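Local coordinates for imidazoleglycerol-phosphate dehydratase (PDB 5DNX), which catalyses the dehydration of D-erythro-1-(imidazol-4-yl)glycerol 3-phosphate to 3-(imidazol-4-yl)-2-oxopropyl phosphate, the sixth step of histidine biosynthesis, at residues L27-T32 with I147-F152; L50-W55 with A115-K120; I107-E112 with S140-H145. All coordinates share one frame; numbering follows the deposited sequence.

Overall arrangement
From the N terminus, the chain first passes 27-32 on helix 25-38, and 147-152 on helix 144-162 returns to it to close contact 1, the outermost loop. Next comes 50-55, at the start of helix 51-69; it is met by 115-120, the start of helix 116-130, in contact 2. Just before that closure the chain passes 107-112, which pairs later with 140-145 in contact 3, so contacts 2 and 3 cross while both nest inside contact 1. Contacts 1 and 2 join the four long helices and touch through Phe152 and Trp55. Contact 3 ties the loop after strand 100-104 to the start of helix 144-162 and shares a manganese ion with contact 1.

Contact 1. Residues L27-T32 with I147-F152; sequences LDHMLT and IVEAAF. With MN (manganese (II) ion), chain E; 5LD ([(2R)-2-hydroxy-3-(1H-1,2,4-triazol-1-yl)propyl]phosphonic acid), chain F.
His29 and Glu149 meet at a manganese ion, which NE2 of His29 binds at 2.3 Å and OE1 of Glu149 at 2.2 Å. Ring and carboxylate planes stand 79° apart, and NE2 and OE1 are fellow ligands of the metal rather than a hydrogen-bonded pair. The bound triazolyl phosphonate adds O13 and N1, while OE2 of Glu149 lies 2.8 Å from O13. His145 of the same chain and His53 of a second subunit complete the sphere. Behind these ligands helices 25-38 and 144-162, two of the four long helices packed between the chain's two four-stranded sheets, approach to 9.2 Å between the axes of the short segments. Met30 fills the space between them. Its CB sits over the centre of the Phe152 ring, 3.4 Å from the centroid, in a CH-pi contact. Met30 then bends at chi2 (-54°) and again at chi3, bringing its SD to 3.6 Å from CA of Glu149 and into an oblique Met-aromatic contact with Phe152. With an alanine in place of Phe152, CB of Met30 would probably face a gap and the thioether would be freer to turn. CG1 of Val148 packs against the same SD at 3.8 Å.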
loop_
_atom_site.group_PDB
_atom_site.type_symbol
_atom_site.label_atom_id
_atom_site.label_comp_id
_atom_site.label_asym_id
_atom_site.label_seq_id
_atom_site.Cartn_x
_atom_site.Cartn_y
_atom_site.Cartn_z
ATOM N N LEU A 27 42.180 -17.152 -6.930
ATOM C CA LEU A 27 42.482 -16.738 -8.303
ATOM C C LEU A 27 43.227 -17.824 -9.056
ATOM O O LEU A 27 42.932 -18.067 -10.216
ATOM C CB LEU A 27 43.285 -15.445 -8.365
ATOM C CG LEU A 27 43.473 -14.850 -9.772
ATOM C CD1 LEU A 27 42.146 -14.666 -10.507
ATOM C CD2 LEU A 27 44.222 -13.522 -9.638
ATOM N N ASP A 28 44.152 -18.511 -8.397
ATOM C CA ASP A 28 44.823 -19.650 -9.051
ATOM C C ASP A 28 43.805 -20.694 -9.580
ATOM O O ASP A 28 43.902 -21.160 -10.705
ATOM C CB ASP A 28 45.779 -20.361 -8.096
ATOM C CG ASP A 28 47.026 -19.590 -7.795
ATOM O OD1 ASP A 28 47.284 -18.561 -8.435
ATOM O OD2 ASP A 28 47.765 -20.036 -6.878
ATOM N N HIS A 29 42.825 -21.018 -8.750
ATOM C CA HIS A 29 41.770 -21.939 -9.116
ATOM C C HIS A 29 40.923 -21.390 -10.276
ATOM O O HIS A 29 40.629 -22.114 -11.229
ATOM C CB HIS A 29 40.885 -22.236 -7.910
ATOM C CG HIS A 29 39.791 -23.217 -8.174
ATOM N ND1 HIS A 29 39.990 -24.371 -8.907
ATOM C CD2 HIS A 29 38.514 -23.265 -7.739
ATOM C CE1 HIS A 29 38.871 -25.064 -8.946
ATOM N NE2 HIS A 29 37.961 -24.418 -8.239
ATOM N N MET A 30 40.502 -20.134 -10.185
ATOM C CA MET A 30 39.683 -19.539 -11.236
ATOM C C MET A 30 40.440 -19.473 -12.574
ATOM O O MET A 30 39.866 -19.753 -13.629
ATOM C CB MET A 30 39.226 -18.136 -10.818
ATOM C CG MET A 30 38.261 -18.063 -9.654
ATOM S SD MET A 30 36.779 -19.072 -9.866
ATOM C CE MET A 30 37.300 -20.512 -8.982
ATOM N N LEU A 31 41.716 -19.107 -12.535
ATOM C CA LEU A 31 42.523 -19.046 -13.748
ATOM C C LEU A 31 42.780 -20.424 -14.321
ATOM O O LEU A 31 42.915 -20.570 -15.525
ATOM C CB LEU A 31 43.842 -18.334 -13.518
ATOM C CG LEU A 31 43.742 -16.851 -13.211
ATOM C CD1 LEU A 31 45.093 -16.293 -12.779
ATOM C CD2 LEU A 31 43.161 -16.022 -14.347
ATOM N N THR A 32 42.904 -21.417 -13.456
ATOM C CA THR A 32 43.074 -22.793 -13.899
ATOM C C THR A 32 41.830 -23.215 -14.683
ATOM O O THR A 32 41.958 -23.767 -15.772
ATOM C CB THR A 32 43.380 -23.721 -12.701
ATOM O OG1 THR A 32 44.632 -23.323 -12.113
ATOM C CG2 THR A 32 43.425 -25.201 -13.103
ATOM N N ILE A 147 28.913 -19.787 -8.738
ATOM C CA ILE A 147 28.641 -18.671 -9.635
ATOM C C ILE A 147 29.928 -18.129 -10.257
ATOM O O ILE A 147 30.016 -17.956 -11.491
ATOM C CB ILE A 147 27.851 -17.534 -8.923
ATOM C CG1 ILE A 147 26.429 -18.010 -8.568
ATOM C CG2 ILE A 147 27.795 -16.305 -9.797
ATOM C CD1 ILE A 147 25.678 -17.163 -7.539
ATOM N N VAL A 148 30.914 -17.865 -9.418
ATOM C CA VAL A 148 32.143 -17.282 -9.894
ATOM C C VAL A 148 32.927 -18.265 -10.757
ATOM O O VAL A 148 33.436 -17.891 -11.829
ATOM C CB VAL A 148 32.976 -16.723 -8.747
ATOM C CG1 VAL A 148 34.325 -16.204 -9.255
ATOM C CG2 VAL A 148 32.234 -15.571 -8.024
ATOM N N GLU A 149 32.984 -19.521 -10.333
ATOM C CA GLU A 149 33.688 -20.527 -11.119
ATOM C C GLU A 149 32.967 -20.768 -12.452
ATOM O O GLU A 149 33.625 -20.915 -13.472
ATOM C CB GLU A 149 33.885 -21.817 -10.349
ATOM C CG GLU A 149 34.746 -22.822 -11.104
ATOM C CD GLU A 149 35.116 -24.044 -10.306
ATOM O OE1 GLU A 149 34.946 -24.084 -9.061
ATOM O OE2 GLU A 149 35.583 -24.987 -10.960
ATOM N N ALA A 150 31.640 -20.788 -12.455
ATOM C CA ALA A 150 30.911 -20.870 -13.723
ATOM C C ALA A 150 31.261 -19.709 -14.663
ATOM O O ALA A 150 31.432 -19.917 -15.866
ATOM C CB ALA A 150 29.426 -20.947 -13.495
ATOM N N ALA A 151 31.397 -18.500 -14.111
ATOM C CA ALA A 151 31.807 -17.358 -14.913
ATOM C C ALA A 151 33.216 -17.567 -15.527
ATOM O O ALA A 151 33.412 -17.281 -16.704
ATOM C CB ALA A 151 31.740 -16.085 -14.102
ATOM N N PHE A 152 34.184 -18.047 -14.748
ATOM C CA PHE A 152 35.531 -18.294 -15.299
ATOM C C PHE A 152 35.564 -19.453 -16.308
ATOM O O PHE A 152 36.223 -19.339 -17.345
ATOM C CB PHE A 152 36.568 -18.518 -14.196
ATOM C CG PHE A 152 37.096 -17.250 -13.580
ATOM C CD1 PHE A 152 38.279 -16.683 -14.048
ATOM C CD2 PHE A 152 36.420 -16.618 -12.539
ATOM C CE1 PHE A 152 38.789 -15.523 -13.485
ATOM C CE2 PHE A 152 36.940 -15.459 -11.942
ATOM C CZ PHE A 152 38.109 -14.904 -12.434
HETATM MN MN MN E . 35.964 -25.172 -7.487
HETATM O O10 5LD F . 33.349 -28.720 -11.750
HETATM P P9 5LD F . 34.587 -29.589 -11.485
HETATM O O11 5LD F . 34.230 -30.774 -10.619
HETATM O O12 5LD F . 35.295 -29.992 -12.749
HETATM C C8 5LD F . 35.800 -28.574 -10.585
HETATM C C7 5LD F . 35.299 -27.706 -9.420
HETATM O O13 5LD F . 36.371 -26.849 -8.973
HETATM C C6 5LD F . 34.864 -28.541 -8.220
HETATM N N2 5LD F . 33.927 -27.822 -7.349
HETATM N N1 5LD F . 34.240 -26.531 -6.933
HETATM C C5 5LD F . 33.205 -26.172 -6.169
HETATM N N4 5LD F . 32.292 -27.172 -6.094
HETATM C C3 5LD F . 32.785 -28.209 -6.821
#

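Contact 2. Residues L50-W55 with A115-K120; sequences LRHHLW and AVSLLK. With MN (manganese (II) ion), chain D; MN (manganese (II) ion), chain B; 5LD ([(2R)-2-hydroxy-3-(1H-1,2,4-triazol-1-yl)propyl]phosphonic acid), chain C.
Leu118 carries CG anti to its carbonyl carbon (chi1 -63°), and Trp55 has the same first torsion (chi1 -74°); each group is thereby set beside its own backbone N, where the leucine crosses the indole at about a right angle with CB over its face. CB of Leu118 is 3.6 Å from CD2 of Trp55 and lies 23° off the normal of the six-membered ring, a CH-pi contact. CE3 of the same indole comes within 3.3 Å of the carbonyl O of Leu118.

Beyond CG the leucine forks. CD1 settles over one face of the Arg51 guanidinium, 3.5 Å from NH1, whereas CD2 presses on the neighbouring helix, 3.6 Å from CA of His52. OD2 of Asp24 takes a salt bridge from NE of Arg51 and a hydrogen bond from NE1 of Trp55, fixing both flat groups that the leucine touches.

On the other flank His52 binds a manganese ion through NE2 at 2.3 Å, while its ND1 stands 3.9 Å from OG of Ser117. Glu111 of a neighbouring subunit accepts hydrogen bonds from both, and OG of Ser117 also meets Asn143 of that subunit. His53 binds a second manganese ion through NE2 at 2.3 Å. The ligand's triazole bridges the metals, N4 to the ion of His52 and N1 to that of His53, which O13 of the ligand also binds. Glu56 and Glu121 of the same chain, His146 of the neighbouring subunit and a water complete the first site; His29, His145 and Glu149 of that subunit complete the second. His52 and His53, followed by Leu54, Trp55 and Glu56, form the HHxxE sequence characteristic of imidazoleglycerol-phosphate dehydratases, set here at the dimanganese active site.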
loop_
_atom_site.group_PDB
_atom_site.type_symbol
_atom_site.label_atom_id
_atom_site.label_comp_id
_atom_site.label_asym_id
_atom_site.label_seq_id
_atom_site.Cartn_x
_atom_site.Cartn_y
_atom_site.Cartn_z
ATOM N N LEU A 50 47.821 -5.818 -2.862
ATOM C CA LEU A 50 46.434 -6.036 -2.451
ATOM C C LEU A 50 45.703 -6.871 -3.501
ATOM O O LEU A 50 45.946 -6.738 -4.700
ATOM C CB LEU A 50 45.705 -4.698 -2.306
ATOM C CG LEU A 50 46.253 -3.679 -1.321
ATOM C CD1 LEU A 50 45.336 -2.459 -1.381
ATOM C CD2 LEU A 50 46.326 -4.291 0.069
ATOM N N ARG A 51 44.786 -7.719 -3.049
ATOM C CA ARG A 51 44.100 -8.637 -3.944
ATOM C C ARG A 51 43.372 -7.945 -5.089
ATOM O O ARG A 51 43.379 -8.441 -6.197
ATOM C CB ARG A 51 43.156 -9.560 -3.181
ATOM C CG ARG A 51 43.849 -10.588 -2.288
ATOM C CD ARG A 51 42.811 -11.447 -1.581
ATOM N NE ARG A 51 42.258 -12.465 -2.493
ATOM C CZ ARG A 51 41.016 -12.941 -2.465
ATOM N NH1 ARG A 51 40.102 -12.454 -1.619
ATOM N NH2 ARG A 51 40.672 -13.886 -3.332
ATOM N N HIS A 52 42.753 -6.788 -4.836
ATOM C CA HIS A 52 42.081 -6.081 -5.930
ATOM C C HIS A 52 43.051 -5.745 -7.048
ATOM O O HIS A 52 42.720 -5.925 -8.217
ATOM C CB HIS A 52 41.451 -4.837 -5.387
ATOM C CG HIS A 52 40.706 -3.974 -6.366
ATOM N ND1 HIS A 52 39.473 -3.444 -6.047
ATOM C CD2 HIS A 52 41.055 -3.418 -7.554
ATOM C CE1 HIS A 52 39.079 -2.631 -7.010
ATOM N NE2 HIS A 52 40.024 -2.593 -7.932
ATOM N N HIS A 53 44.231 -5.260 -6.698
ATOM C CA HIS A 53 45.223 -4.904 -7.703
ATOM C C HIS A 53 45.645 -6.133 -8.494
ATOM O O HIS A 53 45.805 -6.069 -9.709
ATOM C CB HIS A 53 46.437 -4.251 -7.060
ATOM C CG HIS A 53 46.134 -2.970 -6.362
ATOM N ND1 HIS A 53 46.982 -2.430 -5.423
ATOM C CD2 HIS A 53 45.121 -2.079 -6.512
ATOM C CE1 HIS A 53 46.493 -1.277 -4.998
ATOM N NE2 HIS A 53 45.369 -1.041 -5.647
ATOM N N LEU A 54 45.779 -7.263 -7.810
ATOM C CA LEU A 54 46.094 -8.535 -8.478
ATOM C C LEU A 54 45.019 -8.964 -9.486
ATOM O O LEU A 54 45.313 -9.261 -10.640
ATOM C CB LEU A 54 46.281 -9.647 -7.454
ATOM C CG LEU A 54 46.473 -11.066 -8.019
ATOM C CD1 LEU A 54 47.813 -11.175 -8.738
ATOM C CD2 LEU A 54 46.324 -12.093 -6.907
ATOM N N TRP A 55 43.770 -9.040 -9.042
ATOM C CA TRP A 55 42.675 -9.483 -9.912
ATOM C C TRP A 55 42.524 -8.590 -11.143
ATOM O O TRP A 55 42.441 -9.071 -12.269
ATOM C CB TRP A 55 41.351 -9.631 -9.145
ATOM C CG TRP A 55 41.293 -10.864 -8.239
ATOM C CD1 TRP A 55 42.137 -11.185 -7.200
ATOM C CD2 TRP A 55 40.360 -11.942 -8.332
ATOM N NE1 TRP A 55 41.765 -12.372 -6.637
ATOM C CE2 TRP A 55 40.686 -12.870 -7.325
ATOM C CE3 TRP A 55 39.258 -12.205 -9.164
ATOM C CZ2 TRP A 55 39.935 -14.038 -7.109
ATOM C CZ3 TRP A 55 38.542 -13.372 -8.969
ATOM C CH2 TRP A 55 38.893 -14.281 -7.955
ATOM N N ALA A 115 34.550 -12.643 -4.040
ATOM C CA ALA A 115 33.900 -11.349 -3.907
ATOM C C ALA A 115 33.497 -10.859 -5.274
ATOM O O ALA A 115 34.284 -10.916 -6.207
ATOM C CB ALA A 115 34.835 -10.351 -3.244
ATOM N N VAL A 116 32.290 -10.322 -5.370
ATOM C CA VAL A 116 31.847 -9.657 -6.590
ATOM C C VAL A 116 32.805 -8.555 -7.013
ATOM O O VAL A 116 33.069 -8.401 -8.208
ATOM C CB VAL A 116 30.404 -9.104 -6.440
ATOM C CG1 VAL A 116 30.010 -8.291 -7.666
ATOM C CG2 VAL A 116 29.421 -10.263 -6.234
ATOM N N SER A 117 33.343 -7.792 -6.059
ATOM C CA SER A 117 34.360 -6.745 -6.374
ATOM C C SER A 117 35.504 -7.292 -7.193
ATOM O O SER A 117 35.869 -6.730 -8.221
ATOM C CB SER A 117 34.964 -6.119 -5.105
ATOM O OG SER A 117 36.183 -5.365 -5.421
ATOM N N LEU A 118 36.040 -8.418 -6.753
ATOM C CA LEU A 118 37.192 -9.015 -7.409
ATOM C C LEU A 118 36.827 -9.589 -8.778
ATOM O O LEU A 118 37.563 -9.398 -9.742
ATOM C CB LEU A 118 37.817 -10.079 -6.512
ATOM C CG LEU A 118 38.371 -9.546 -5.187
ATOM C CD1 LEU A 118 38.944 -10.696 -4.374
ATOM C CD2 LEU A 118 39.431 -8.471 -5.403
ATOM N N LEU A 119 35.688 -10.267 -8.874
ATOM C CA LEU A 119 35.222 -10.760 -10.180
ATOM C C LEU A 119 35.051 -9.625 -11.161
ATOM O O LEU A 119 35.540 -9.699 -12.283
ATOM C CB LEU A 119 33.913 -11.528 -10.063
ATOM C CG LEU A 119 33.250 -11.938 -11.373
ATOM C CD1 LEU A 119 34.108 -12.928 -12.132
ATOM C CD2 LEU A 119 31.861 -12.498 -11.081
ATOM N N LYS A 120 34.371 -8.567 -10.733
ATOM C CA LYS A 120 34.150 -7.423 -11.626
ATOM C C LYS A 120 35.443 -6.794 -12.074
ATOM O O LYS A 120 35.585 -6.404 -13.240
ATOM C CB LYS A 120 33.257 -6.386 -10.962
ATOM C CG LYS A 120 31.786 -6.785 -10.972
ATOM C CD LYS A 120 30.942 -5.623 -10.376
ATOM C CE LYS A 120 29.449 -5.882 -10.366
ATOM N NZ LYS A 120 28.760 -4.832 -9.551
HETATM MN MN MN D . 39.979 -1.310 -9.796
HETATM MN MN MN B . 44.201 0.952 -5.342
HETATM O O10 5LD C . 44.182 5.123 -9.836
HETATM P P9 5LD C . 45.629 4.639 -10.006
HETATM O O11 5LD C . 45.743 3.709 -11.191
HETATM O O12 5LD C . 46.617 5.771 -10.064
HETATM C C8 5LD C . 46.087 3.709 -8.509
HETATM C C7 5LD C . 45.078 2.696 -7.947
HETATM O O13 5LD C . 45.550 2.215 -6.671
HETATM C C6 5LD C . 44.913 1.478 -8.850
HETATM N N2 5LD C . 43.634 0.791 -8.635
HETATM N N1 5LD C . 43.246 0.468 -7.337
HETATM C C5 5LD C . 42.066 -0.137 -7.488
HETATM N N4 5LD C . 41.723 -0.204 -8.798
HETATM C C3 5LD C . 42.741 0.361 -9.500
HETATM O O HOH W 1 40.321 0.033 -11.561
#

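Contact 3. Residues I107-E112 with S140-H145; sequences IKDAEE and SGENAH. With MN (manganese (II) ion), chain E; 5LD ([(2R)-2-hydroxy-3-(1H-1,2,4-triazol-1-yl)propyl]phosphonic acid), chain F.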
loop_
_atom_site.group_PDB
_atom_site.type_symbol
_atom_site.label_atom_id
_atom_site.label_comp_id
_atom_site.label_asym_id
_atom_site.label_seq_id
_atom_site.Cartn_x
_atom_site.Cartn_y
_atom_site.Cartn_z
ATOM N N ILE A 107 24.783 -13.152 -5.607
ATOM C CA ILE A 107 25.302 -14.174 -4.718
ATOM C C ILE A 107 24.492 -14.176 -3.438
ATOM O O ILE A 107 24.479 -13.181 -2.726
ATOM C CB ILE A 107 26.784 -13.938 -4.404
ATOM C CG1 ILE A 107 27.613 -14.115 -5.684
ATOM C CG2 ILE A 107 27.252 -14.896 -3.302
ATOM C CD1 ILE A 107 29.078 -13.763 -5.518
ATOM N N LYS A 108 23.857 -15.297 -3.133
ATOM C CA LYS A 108 23.042 -15.435 -1.925
ATOM C C LYS A 108 23.868 -16.021 -0.783
ATOM O O LYS A 108 23.810 -15.535 0.319
ATOM C CB LYS A 108 21.823 -16.313 -2.205
ATOM C CG LYS A 108 20.820 -16.414 -1.066
ATOM C CD LYS A 108 19.601 -17.216 -1.505
ATOM C CE LYS A 108 18.390 -16.972 -0.622
ATOM N NZ LYS A 108 18.598 -17.494 0.754
ATOM N N ASP A 109 24.628 -17.077 -1.067
ATOM C CA ASP A 109 25.488 -17.751 -0.081
ATOM C C ASP A 109 26.945 -17.385 -0.348
ATOM O O ASP A 109 27.615 -17.956 -1.231
ATOM C CB ASP A 109 25.291 -19.266 -0.165
ATOM C CG ASP A 109 23.844 -19.692 0.147
ATOM O OD1 ASP A 109 23.157 -18.994 0.926
ATOM O OD2 ASP A 109 23.399 -20.738 -0.393
ATOM N N ALA A 110 27.428 -16.420 0.422
ATOM C CA ALA A 110 28.793 -15.908 0.280
ATOM C C ALA A 110 29.810 -16.961 0.694
ATOM O O ALA A 110 29.512 -17.854 1.510
ATOM C CB ALA A 110 28.971 -14.652 1.125
ATOM N N GLU A 111 31.025 -16.817 0.178
ATOM C CA GLU A 111 32.116 -17.693 0.540
ATOM C C GLU A 111 33.409 -16.884 0.657
ATOM O O GLU A 111 33.719 -16.121 -0.247
ATOM C CB GLU A 111 32.266 -18.754 -0.547
ATOM C CG GLU A 111 33.231 -19.863 -0.176
ATOM C CD GLU A 111 33.160 -21.023 -1.152
ATOM O OE1 GLU A 111 32.040 -21.578 -1.334
ATOM O OE2 GLU A 111 34.203 -21.322 -1.789
ATOM N N GLU A 112 34.176 -17.114 1.732
ATOM C CA GLU A 112 35.426 -16.376 1.973
ATOM C C GLU A 112 36.319 -16.511 0.760
ATOM O O GLU A 112 36.486 -17.614 0.255
ATOM C CB GLU A 112 36.208 -16.936 3.176
ATOM C CG GLU A 112 35.536 -16.945 4.544
ATOM C CD GLU A 112 36.271 -17.839 5.551
ATOM O OE1 GLU A 112 36.883 -18.871 5.161
ATOM O OE2 GLU A 112 36.241 -17.519 6.756
ATOM N N SER A 140 20.634 -18.384 -12.987
ATOM C CA SER A 140 20.194 -19.070 -11.784
ATOM C C SER A 140 21.356 -19.191 -10.839
ATOM O O SER A 140 22.510 -19.120 -11.258
ATOM C CB SER A 140 19.700 -20.487 -12.102
ATOM O OG SER A 140 18.564 -20.447 -12.924
ATOM N N GLY A 141 21.049 -19.381 -9.566
ATOM C CA GLY A 141 22.106 -19.743 -8.620
ATOM C C GLY A 141 22.156 -18.969 -7.343
ATOM O O GLY A 141 21.582 -17.876 -7.226
ATOM N N GLU A 142 22.817 -19.577 -6.363
ATOM C CA GLU A 142 22.966 -18.996 -5.020
ATOM C C GLU A 142 24.391 -18.997 -4.486
ATOM O O GLU A 142 24.786 -18.088 -3.765
ATOM C CB GLU A 142 22.027 -19.759 -4.071
ATOM C CG GLU A 142 20.563 -19.676 -4.560
ATOM C CD GLU A 142 19.529 -19.977 -3.503
ATOM O OE1 GLU A 142 19.848 -20.715 -2.562
ATOM O OE2 GLU A 142 18.392 -19.471 -3.615
ATOM N N ASN A 143 25.148 -20.043 -4.804
ATOM C CA ASN A 143 26.458 -20.248 -4.206
ATOM C C ASN A 143 27.562 -19.436 -4.853
ATOM O O ASN A 143 27.773 -19.531 -6.050
ATOM C CB ASN A 143 26.818 -21.732 -4.305
ATOM C CG ASN A 143 28.102 -22.055 -3.590
ATOM O OD1 ASN A 143 29.173 -21.879 -4.138
ATOM N ND2 ASN A 143 27.998 -22.496 -2.340
ATOM N N ALA A 144 28.311 -18.688 -4.048
ATOM C CA ALA A 144 29.343 -17.793 -4.562
ATOM C C ALA A 144 30.389 -18.506 -5.427
ATOM O O ALA A 144 30.749 -18.028 -6.501
ATOM C CB ALA A 144 30.041 -17.084 -3.409
ATOM N N HIS A 145 30.904 -19.622 -4.926
ATOM C CA HIS A 145 31.962 -20.370 -5.622
ATOM C C HIS A 145 31.415 -20.915 -6.943
ATOM O O HIS A 145 32.072 -20.802 -7.979
ATOM C CB HIS A 145 32.428 -21.475 -4.695
ATOM C CG HIS A 145 33.618 -22.262 -5.149
ATOM N ND1 HIS A 145 34.585 -22.655 -4.252
ATOM C CD2 HIS A 145 33.935 -22.846 -6.328
ATOM C CE1 HIS A 145 35.468 -23.429 -4.862
ATOM N NE2 HIS A 145 35.100 -23.551 -6.124
HETATM MN MN MN E . 35.964 -25.172 -7.487
HETATM O O10 5LD F . 33.349 -28.720 -11.750
HETATM P P9 5LD F . 34.587 -29.589 -11.485
HETATM O O11 5LD F . 34.230 -30.774 -10.619
HETATM O O12 5LD F . 35.295 -29.992 -12.749
HETATM C C8 5LD F . 35.800 -28.574 -10.585
HETATM C C7 5LD F . 35.299 -27.706 -9.420
HETATM O O13 5LD F . 36.371 -26.849 -8.973
HETATM C C6 5LD F . 34.864 -28.541 -8.220
HETATM N N2 5LD F . 33.927 -27.822 -7.349
HETATM N N1 5LD F . 34.240 -26.531 -6.933
HETATM C C5 5LD F . 33.205 -26.172 -6.169
HETATM N N4 5LD F . 32.292 -27.172 -6.094
HETATM C C3 5LD F . 32.785 -28.209 -6.821
HETATM O O HOH W 2 25.205 -22.724 -1.425
#
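Glu111 and His145 form a His-carboxylate hydrogen bond beside a single beta bridge, Asp109 with Asn143, which joins the loop after strand 100-104 to the N-cap of helix 144-162. From the backbone of Glu111, CB packs on CB of Ala144 at 4.0 Å. The side chain then runs extended, with CG anti to the backbone N (chi1 -171°), and brings CD to 3.6 Å from CB of His145. At the tip, OE2 uses its syn lone pair to accept ND1 of His145 at 2.8 Å, the oxygen lying close to the ring plane. The other oxygen, OE1, is turned to His52 of a second subunit, so one carboxylate positions metal-binding histidines of two chains. Held at ND1, the His145 ring presents NE2 to manganese, and C5 of the ligand's triazole lies over one of its faces.

Between the backbones, the carbonyl O of Glu142 is a bifurcated acceptor: the N-H of Lys108 lies in the carbonyl plane on a lone pair, that of Asp109 comes from above the plane. The second bond is nearly straight (174°), with N of Asp109 2.9 Å from O of Glu142. In return, Ala144 N donates to Asp109 O. CG2 of Ile107 closes over CB of Ala144 at 3.5 Å. Lys108 lies alongside Glu142, its CD 3.3 Å from OE2, but the ammonium stops short of a salt bridge.

OD1 of Asn143 caps the helix by accepting His146 N, and ND2 pairs with Ser117 of the second subunit. Asp109 OD2, salt-bridged to Lys120 of that subunit, also takes a hydrogen from a water 2.9 Å away, and the same water accepts Asn143 ND2 at 2.9 Å.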